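Putative iron binding protein (Bordetella pertussis Tohama I, PDB 1Y9U) binds ferric iron and, as a periplasmic solute-binding protein, probably carries it to an uptake transporter of the cell membrane. Local coordinates at residues V87-A90 and N91-G94; L300-A303 and E304-K307; L59-D63 and I64-I68; Q77-S81 and Q82-S86. All blocks are in the same frame, centred on the assembly; numbering follows the deposited sequence.

In the fold
Contacts 1 and 4 belong to one stretch of chain: the helix started in contact 4 ends where contact 1 begins, and Arg93 NH2 lies 3.1 Å from Asp85 O. Contact 1 then leans on contact 2, with Asn91 O 3.1 Å from Val302 N in a probable hydrogen bond and Leu92 CD2 3.6 Å from Val302 CG1. Contact 2 also packs against contact 3, Ile305 CG2 lying 3.9 Å from Ile64 CG2. Contact 3 is the nearest to the iron site: the side chain of Asp63 is about 6 Å from that of Tyr143, an iron-binding residue, with no iron bound in this model. The centres of contacts 2 and 4 lie about 20 Å apart.

Contact 1 of 4, residues V87-A90 and N91-G94; sequences VVPA and NLRG
Val88 O receives the side chain of Arg93, whose NE donates over 2.8 Å with an N-H...O angle of 156°. Through this bond the arginine folds back over the turn that carries it, a tight turn of 3-10 character that follows helix 82-87. Inside the turn Leu92 N bonds to Pro89 O at 2.9 Å, and Arg93 N makes a longer, weak bond to Ala90 O. With CG lodged between the backbone N and the carbonyl carbon (chi1 51°) and the chain extended from there to NE, the guanidinium arrives beside Val88 with the carbonyl oxygen close to its plane. The NE bond sets the edge of the group, and Ala90 CA packs against one face. A weak, long ion pair to Asp85 adds a charge partner for NE.

On the apolar side, Val88 CG1 reaches Leu92 CB at 4.0 Å and Arg93 CB at 3.8 Å, while Leu92 CD1 slants across the ring of Pro89. Leu92 also meets Ala101 and Leu104 of strand 100-112, which places the turn against the sheet. At Asn91, ND2 is bonded to Leu300 O, and Asn91 OD1 lies 3.4 Å from Pro89 CB.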
loop_
_atom_site.group_PDB
_atom_site.type_symbol
_atom_site.label_atom_id
_atom_site.label_comp_id
_atom_site.label_asym_id
_atom_site.label_seq_id
_atom_site.Cartn_x
_atom_site.Cartn_y
_atom_site.Cartn_z
ATOM N N VAL A 87 -2.396 18.781 -0.698
ATOM C CA VAL A 87 -2.666 17.635 -1.560
ATOM C C VAL A 87 -2.875 16.355 -0.759
ATOM O O VAL A 87 -3.807 15.615 -1.006
ATOM C CB VAL A 87 -1.525 17.392 -2.575
ATOM C CG1 VAL A 87 -1.743 16.069 -3.307
ATOM C CG2 VAL A 87 -1.441 18.544 -3.552
ATOM N N VAL A 88 -1.993 16.088 0.177
ATOM C CA VAL A 88 -2.023 14.816 0.905
ATOM C C VAL A 88 -2.930 14.956 2.122
ATOM O O VAL A 88 -2.688 15.819 2.962
ATOM C CB VAL A 88 -0.605 14.440 1.340
ATOM C CG1 VAL A 88 -0.619 13.140 2.140
ATOM C CG2 VAL A 88 0.310 14.307 0.123
ATOM N N PRO A 89 -3.974 14.136 2.239
ATOM C CA PRO A 89 -4.847 14.216 3.421
ATOM C C PRO A 89 -4.058 14.067 4.726
ATOM O O PRO A 89 -3.054 13.366 4.778
ATOM C CB PRO A 89 -5.808 13.035 3.222
ATOM C CG PRO A 89 -5.873 12.851 1.753
ATOM C CD PRO A 89 -4.443 13.105 1.289
ATOM N N ALA A 90 -4.513 14.723 5.787
ATOM C CA ALA A 90 -3.795 14.761 7.048
ATOM C C ALA A 90 -3.521 13.368 7.633
ATOM O O ALA A 90 -2.466 13.130 8.204
ATOM C CB ALA A 90 -4.548 15.644 8.078
ATOM N N ASN A 91 -4.462 12.447 7.457
ATOM C CA ASN A 91 -4.258 11.096 7.974
ATOM C C ASN A 91 -3.192 10.284 7.226
ATOM O O ASN A 91 -2.791 9.214 7.681
ATOM C CB ASN A 91 -5.602 10.351 8.057
ATOM C CG ASN A 91 -6.158 9.977 6.704
ATOM O OD1 ASN A 91 -6.198 10.784 5.782
ATOM N ND2 ASN A 91 -6.623 8.725 6.589
ATOM N N LEU A 92 -2.729 10.805 6.095
ATOM C CA LEU A 92 -1.773 10.136 5.222
ATOM C C LEU A 92 -0.450 10.902 5.114
ATOM O O LEU A 92 0.298 10.710 4.172
ATOM C CB LEU A 92 -2.404 9.969 3.829
ATOM C CG LEU A 92 -3.675 9.120 3.791
ATOM C CD1 LEU A 92 -4.398 9.194 2.436
ATOM C CD2 LEU A 92 -3.361 7.651 4.145
ATOM N N ARG A 93 -0.179 11.765 6.084
ATOM C CA ARG A 93 1.120 12.417 6.194
ATOM C C ARG A 93 1.510 12.572 7.648
ATOM O O ARG A 93 0.662 12.561 8.532
ATOM C CB ARG A 93 1.147 13.782 5.492
ATOM C CG ARG A 93 0.039 14.741 5.844
ATOM C CD ARG A 93 0.178 16.071 5.127
ATOM N NE ARG A 93 -1.075 16.792 5.013
ATOM C CZ ARG A 93 -1.585 17.585 5.939
ATOM N NH1 ARG A 93 -0.950 17.764 7.071
ATOM N NH2 ARG A 93 -2.744 18.173 5.731
ATOM N N GLY A 94 2.805 12.694 7.880
ATOM C CA GLY A 94 3.321 12.866 9.228
ATOM C C GLY A 94 3.260 14.335 9.627
ATOM O O GLY A 94 3.294 15.241 8.795
#

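Contact 2 of 4, residues L300-A303 and E304-K307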
loop_
_atom_site.group_PDB
_atom_site.type_symbol
_atom_site.label_atom_id
_atom_site.label_comp_id
_atom_site.label_asym_id
_atom_site.label_seq_id
_atom_site.Cartn_x
_atom_site.Cartn_y
_atom_site.Cartn_z
ATOM N N LEU A 300 -8.661 6.555 9.694
ATOM C CA LEU A 300 -7.592 6.234 10.619
ATOM C C LEU A 300 -6.264 6.838 10.141
ATOM O O LEU A 300 -5.898 6.684 8.969
ATOM C CB LEU A 300 -7.450 4.707 10.718
ATOM C CG LEU A 300 -6.489 4.188 11.770
ATOM C CD1 LEU A 300 -7.127 4.326 13.158
ATOM C CD2 LEU A 300 -6.123 2.731 11.532
ATOM N N PRO A 301 -5.520 7.521 10.998
ATOM C CA PRO A 301 -4.147 7.880 10.652
ATOM C C PRO A 301 -3.340 6.623 10.376
ATOM O O PRO A 301 -3.341 5.712 11.194
ATOM C CB PRO A 301 -3.651 8.621 11.903
ATOM C CG PRO A 301 -4.884 9.098 12.551
ATOM C CD PRO A 301 -5.912 8.036 12.325
ATOM N N VAL A 302 -2.715 6.515 9.210
ATOM C CA VAL A 302 -1.991 5.288 8.890
ATOM C C VAL A 302 -0.821 5.058 9.821
ATOM O O VAL A 302 -0.355 3.936 9.954
ATOM C CB VAL A 302 -1.534 5.199 7.413
ATOM C CG1 VAL A 302 -2.739 5.026 6.512
ATOM C CG2 VAL A 302 -0.677 6.407 6.991
ATOM N N ALA A 303 -0.355 6.103 10.512
ATOM C CA ALA A 303 0.670 5.910 11.528
ATOM C C ALA A 303 0.242 4.912 12.621
ATOM O O ALA A 303 1.095 4.247 13.191
ATOM C CB ALA A 303 1.094 7.233 12.138
ATOM N N GLU A 304 -1.062 4.816 12.873
ATOM C CA GLU A 304 -1.628 3.816 13.807
ATOM C C GLU A 304 -1.279 2.378 13.422
ATOM O O GLU A 304 -1.163 1.497 14.286
ATOM C CB GLU A 304 -3.155 3.967 13.932
ATOM C CG GLU A 304 -3.614 5.262 14.582
ATOM C CD GLU A 304 -3.495 5.222 16.098
ATOM O OE1 GLU A 304 -2.454 5.648 16.610
ATOM O OE2 GLU A 304 -4.436 4.740 16.759
ATOM N N ILE A 305 -1.141 2.119 12.129
ATOM C CA ILE A 305 -0.766 0.786 11.663
ATOM C C ILE A 305 0.627 0.422 12.191
ATOM O O ILE A 305 0.863 -0.687 12.668
ATOM C CB ILE A 305 -0.827 0.714 10.118
ATOM C CG1 ILE A 305 -2.266 0.807 9.646
ATOM C CG2 ILE A 305 -0.166 -0.550 9.598
ATOM C CD1 ILE A 305 -2.364 1.218 8.203
ATOM N N ALA A 306 1.549 1.375 12.136
ATOM C CA ALA A 306 2.881 1.169 12.665
ATOM C C ALA A 306 2.859 1.002 14.186
ATOM O O ALA A 306 3.572 0.152 14.710
ATOM C CB ALA A 306 3.796 2.336 12.270
ATOM N N LYS A 307 2.025 1.781 14.865
ATOM C CA LYS A 307 1.875 1.712 16.330
ATOM C C LYS A 307 1.461 0.320 16.808
ATOM O O LYS A 307 1.950 -0.133 17.820
ATOM C CB LYS A 307 0.824 2.732 16.820
ATOM C CG LYS A 307 0.519 2.728 18.343
ATOM C CD LYS A 307 -0.551 3.755 18.756
ATOM C CE LYS A 307 -0.993 3.592 20.240
ATOM N NZ LYS A 307 -1.785 4.762 20.757
#
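Pro301, Val302 and Ala303 lead into a helix through three backbone bonds whose span lengthens: Glu304 N to Pro301 O at 3.0 Å and Ile305 N to Val302 O at 2.9 Å reach back three residues, and Lys307 N to Ala303 O at 3.1 Å reaches back four. The first two thus wind the chain tightly, and the third has the spacing of an alpha helix.

Two side-chain pairs line the way in. Leu300 lies at about a right angle to Glu304, its CD1 3.9 Å from Glu304 CG, so the methyl meets the aliphatic part of the acid. CB and CG of Glu304 lie beside Pro301 O, CG set next to the residue's own N by chi1; the bend at chi2 (-79°) then turns the carboxylate away from the entering loop. Round the turn, Ile305 has CG1 beside its own backbone N (chi1 -69°), and CD1 then runs back to 4.1 Å from Val302 CB, alongside the carbonyl oxygen of Val302.

Val302 and Ile305 are buried; both touch Ile64 on helix 64-72, Val302 also rests on Leu92, and Ile305 touches Ala146 of helix 142-155. The whole is a helix start of the two-domain periplasmic binding protein fold, wedged between neighbouring helices, with the Ile305 side chain about 10 Å from that of the iron-binding Tyr143.

Contact 3 of 4, residues L59-D63 and I64-I68; sequences LMTVD and IGNLI
Asp63 caps helix 64-72, its carboxylate reaching Gly65 N just where the chain turns out of strand 58-62. CB sits beside the start of the helix. Beyond it CG swings away from the backbone N (chi1 -161°), which brings the carboxylate across the first turn. OD1 accepts from Gly65 N at 2.8 Å through its anti lone pair, with the N-H...O angle bent to 141°. It also lies 3.1 Å from Ile64 N at a poor angle for a bond, and that amide is taken up by Asn238 OD1 instead. OD2, at the other tip, forms a salt bridge with Arg309.

The backbone oxygen of the same residue works too: Leu67 N donates to Asp63 O at 3.2 Å, closing the first alpha-helical turn. On the strand, Thr61 CG2 nestles between Leu67 CD2 and Asn66 CB, 3.9 Å from each, while Thr61 OG1 bonds to Thr13 OG1.

The Asp63 side chain is about 6 Å from that of the iron-binding Tyr143. Its carboxylate is shared between a helix amide, Gly65 N, at one oxygen and Arg309 at the other; both are electropositive, and they would be expected to stabilise its negative charge.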
loop_
_atom_site.group_PDB
_atom_site.type_symbol
_atom_site.label_atom_id
_atom_site.label_comp_id
_atom_site.label_asym_id
_atom_site.label_seq_id
_atom_site.Cartn_x
_atom_site.Cartn_y
_atom_site.Cartn_z
ATOM N N LEU A 59 13.907 10.146 0.020
ATOM C CA LEU A 59 13.820 8.721 0.326
ATOM C C LEU A 59 12.417 8.265 -0.032
ATOM O O LEU A 59 11.461 8.864 0.417
ATOM C CB LEU A 59 14.053 8.499 1.810
ATOM C CG LEU A 59 15.310 9.132 2.387
ATOM C CD1 LEU A 59 15.449 8.732 3.837
ATOM C CD2 LEU A 59 16.510 8.710 1.580
ATOM N N MET A 60 12.313 7.226 -0.845
ATOM C CA MET A 60 11.020 6.707 -1.316
ATOM C C MET A 60 10.921 5.210 -0.995
ATOM O O MET A 60 11.845 4.444 -1.315
ATOM C CB MET A 60 10.922 6.902 -2.828
ATOM C CG MET A 60 9.707 6.270 -3.490
ATOM S SD MET A 60 9.659 6.514 -5.271
ATOM C CE MET A 60 9.065 8.118 -5.304
ATOM N N THR A 61 9.807 4.784 -0.403
ATOM C CA THR A 61 9.621 3.370 -0.085
ATOM C C THR A 61 8.146 3.007 -0.024
ATOM O O THR A 61 7.267 3.836 -0.321
ATOM C CB THR A 61 10.409 3.057 1.225
ATOM O OG1 THR A 61 10.503 1.634 1.438
ATOM C CG2 THR A 61 9.724 3.597 2.437
ATOM N N VAL A 62 7.879 1.756 0.335
ATOM C CA VAL A 62 6.528 1.233 0.459
ATOM C C VAL A 62 6.341 0.733 1.885
ATOM O O VAL A 62 7.294 0.235 2.488
ATOM C CB VAL A 62 6.320 0.109 -0.572
ATOM C CG1 VAL A 62 4.918 -0.473 -0.500
ATOM C CG2 VAL A 62 6.613 0.620 -1.982
ATOM N N ASP A 63 5.117 0.881 2.391
ATOM C CA ASP A 63 4.651 0.493 3.723
ATOM C C ASP A 63 4.888 1.596 4.742
ATOM O O ASP A 63 6.009 2.043 4.921
ATOM C CB ASP A 63 5.272 -0.816 4.197
ATOM C CG ASP A 63 4.493 -1.449 5.303
ATOM O OD1 ASP A 63 4.397 -0.878 6.391
ATOM O OD2 ASP A 63 3.922 -2.532 5.173
ATOM N N ILE A 64 3.825 2.027 5.412
ATOM C CA ILE A 64 3.919 3.043 6.459
ATOM C C ILE A 64 4.944 2.675 7.524
ATOM O O ILE A 64 5.663 3.541 8.007
ATOM C CB ILE A 64 2.533 3.348 7.083
ATOM C CG1 ILE A 64 2.603 4.471 8.122
ATOM C CG2 ILE A 64 1.925 2.103 7.745
ATOM C CD1 ILE A 64 3.125 5.821 7.592
ATOM N N GLY A 65 5.036 1.396 7.889
ATOM C CA GLY A 65 6.039 0.969 8.854
ATOM C C GLY A 65 7.453 1.288 8.435
ATOM O O GLY A 65 8.263 1.744 9.253
ATOM N N ASN A 66 7.766 1.059 7.159
ATOM C CA ASN A 66 9.095 1.377 6.642
ATOM C C ASN A 66 9.368 2.877 6.667
ATOM O O ASN A 66 10.486 3.309 6.942
ATOM C CB ASN A 66 9.276 0.840 5.224
ATOM C CG ASN A 66 9.438 -0.670 5.180
ATOM O OD1 ASN A 66 8.995 -1.321 4.239
ATOM N ND2 ASN A 66 10.090 -1.226 6.191
ATOM N N LEU A 67 8.349 3.675 6.352
ATOM C CA LEU A 67 8.488 5.128 6.393
ATOM C C LEU A 67 8.730 5.652 7.793
ATOM O O LEU A 67 9.612 6.467 8.014
ATOM C CB LEU A 67 7.232 5.777 5.835
ATOM C CG LEU A 67 7.190 5.955 4.343
ATOM C CD1 LEU A 67 5.794 6.471 4.005
ATOM C CD2 LEU A 67 8.261 6.919 3.829
ATOM N N ILE A 68 7.940 5.173 8.746
ATOM C CA ILE A 68 8.101 5.566 10.141
ATOM C C ILE A 68 9.453 5.108 10.665
ATOM O O ILE A 68 10.080 5.815 11.442
ATOM C CB ILE A 68 6.926 5.029 10.993
ATOM C CG1 ILE A 68 5.617 5.648 10.480
ATOM C CG2 ILE A 68 7.178 5.250 12.502
ATOM C CD1 ILE A 68 4.799 6.434 11.441
#

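Contact 4 of 4, residues Q77-S81 and Q82-S86; sequences QKIQS and QTLDS
Ser81 turns its hydroxyl opposite to its own backbone N (chi1 169°), and this swing sets OG over the start of the following helix, where Leu84 N donates to it. This is an N-cap: the side chain of the residue just before helix 82-87 accepts from an amide three positions on. The bond is 3.0 Å long and nearly straight, at 171°. Ser81 OG is also hydrogen-bonded to Glu259 OE2, so the cap is tied to helix 251-261 as well.

Ser81 supplies a second acceptor through its backbone, Asp85 N reaching Ser81 O at 3.0 Å. Asp85 CG lies 3.3 Å from Ser81 O, while OD1 is directed to another partner, Tyr100 OH.

Beside the cap runs an apolar seam. Ile79 has CG1 held between the backbone N and the carbonyl carbon (chi1 66°), which sends CD1 forward along the chain to meet Leu84 CD1 at 3.6 Å, the two side chains meeting roughly perpendicular. Leu84 CD1 is also 3.8 Å from Ser81 CB, and both Ile79 and Leu84 continue the seam onto Leu258 and Tyr100.

At the next residue, Gln82 O is gripped twice by Ser86, four positions on: Ser86 N donates to it at 3.0 Å, and Ser86 OG gives it a second hydrogen bond at 2.8 Å.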
loop_
_atom_site.group_PDB
_atom_site.type_symbol
_atom_site.label_atom_id
_atom_site.label_comp_id
_atom_site.label_asym_id
_atom_site.label_seq_id
_atom_site.Cartn_x
_atom_site.Cartn_y
_atom_site.Cartn_z
ATOM N N GLN A 77 14.285 14.730 7.576
ATOM C CA GLN A 77 14.027 16.028 8.188
ATOM C C GLN A 77 12.620 16.532 7.875
ATOM O O GLN A 77 11.998 16.137 6.872
ATOM C CB GLN A 77 15.062 17.074 7.733
ATOM C CG GLN A 77 14.985 17.417 6.260
ATOM C CD GLN A 77 16.084 18.377 5.845
ATOM O OE1 GLN A 77 16.986 18.009 5.109
ATOM N NE2 GLN A 77 15.993 19.611 6.308
ATOM N N LYS A 78 12.141 17.410 8.745
ATOM C CA LYS A 78 10.839 18.050 8.653
ATOM C C LYS A 78 10.873 19.093 7.550
ATOM O O LYS A 78 11.878 19.766 7.372
ATOM C CB LYS A 78 10.504 18.711 9.998
ATOM C CG LYS A 78 10.235 17.705 11.105
ATOM C CD LYS A 78 10.023 18.361 12.439
ATOM C CE LYS A 78 10.101 17.337 13.545
ATOM N NZ LYS A 78 9.312 17.760 14.734
ATOM N N ILE A 79 9.783 19.204 6.797
ATOM C CA ILE A 79 9.641 20.272 5.811
ATOM C C ILE A 79 8.281 20.919 5.952
ATOM O O ILE A 79 7.347 20.348 6.525
ATOM C CB ILE A 79 9.876 19.785 4.352
ATOM C CG1 ILE A 79 8.783 18.809 3.921
ATOM C CG2 ILE A 79 11.284 19.183 4.193
ATOM C CD1 ILE A 79 8.735 18.602 2.439
ATOM N N GLN A 80 8.207 22.138 5.436
ATOM C CA GLN A 80 6.991 22.916 5.412
ATOM C C GLN A 80 6.674 23.130 3.947
ATOM O O GLN A 80 7.507 23.604 3.165
ATOM C CB GLN A 80 7.185 24.243 6.141
ATOM C CG GLN A 80 7.373 24.079 7.641
ATOM C CD GLN A 80 8.761 23.577 8.027
ATOM O OE1 GLN A 80 9.770 24.119 7.573
ATOM N NE2 GLN A 80 8.815 22.533 8.858
ATOM N N SER A 81 5.471 22.717 3.564
ATOM C CA SER A 81 5.046 22.826 2.179
ATOM C C SER A 81 3.543 22.876 2.134
ATOM O O SER A 81 2.868 21.897 2.416
ATOM C CB SER A 81 5.559 21.650 1.339
ATOM O OG SER A 81 4.934 21.647 0.062
ATOM N N GLN A 82 3.003 24.033 1.751
ATOM C CA GLN A 82 1.587 24.159 1.493
ATOM C C GLN A 82 1.168 23.248 0.322
ATOM O O GLN A 82 0.048 22.758 0.299
ATOM C CB GLN A 82 1.209 25.624 1.228
ATOM C CG GLN A 82 -0.246 25.798 0.846
ATOM C CD GLN A 82 -0.503 25.663 -0.658
ATOM O OE1 GLN A 82 0.431 25.790 -1.473
ATOM N NE2 GLN A 82 -1.764 25.431 -1.025
ATOM N N THR A 83 2.061 23.030 -0.633
ATOM C CA THR A 83 1.735 22.190 -1.779
ATOM C C THR A 83 1.461 20.771 -1.314
ATOM O O THR A 83 0.431 20.199 -1.617
ATOM C CB THR A 83 2.878 22.205 -2.789
ATOM O OG1 THR A 83 3.012 23.528 -3.339
ATOM C CG2 THR A 83 2.594 21.285 -3.969
ATOM N N LEU A 84 2.372 20.233 -0.526
ATOM C CA LEU A 84 2.217 18.872 -0.032
ATOM C C LEU A 84 1.063 18.768 0.969
ATOM O O LEU A 84 0.274 17.837 0.899
ATOM C CB LEU A 84 3.530 18.358 0.560
ATOM C CG LEU A 84 4.612 17.979 -0.470
ATOM C CD1 LEU A 84 6.001 18.069 0.145
ATOM C CD2 LEU A 84 4.372 16.621 -1.070
ATOM N N ASP A 85 0.931 19.715 1.892
ATOM C CA ASP A 85 -0.096 19.605 2.923
ATOM C C ASP A 85 -1.496 19.723 2.348
ATOM O O ASP A 85 -2.436 19.130 2.842
ATOM C CB ASP A 85 0.087 20.659 4.011
ATOM C CG ASP A 85 1.271 20.374 4.910
ATOM O OD1 ASP A 85 1.888 19.290 4.782
ATOM O OD2 ASP A 85 1.638 21.189 5.796
ATOM N N SER A 86 -1.650 20.508 1.289
ATOM C CA SER A 86 -2.961 20.687 0.704
ATOM C C SER A 86 -3.363 19.569 -0.226
ATOM O O SER A 86 -4.524 19.463 -0.562
ATOM C CB SER A 86 -3.049 22.024 -0.037
ATOM O OG SER A 86 -2.200 22.077 -1.166
#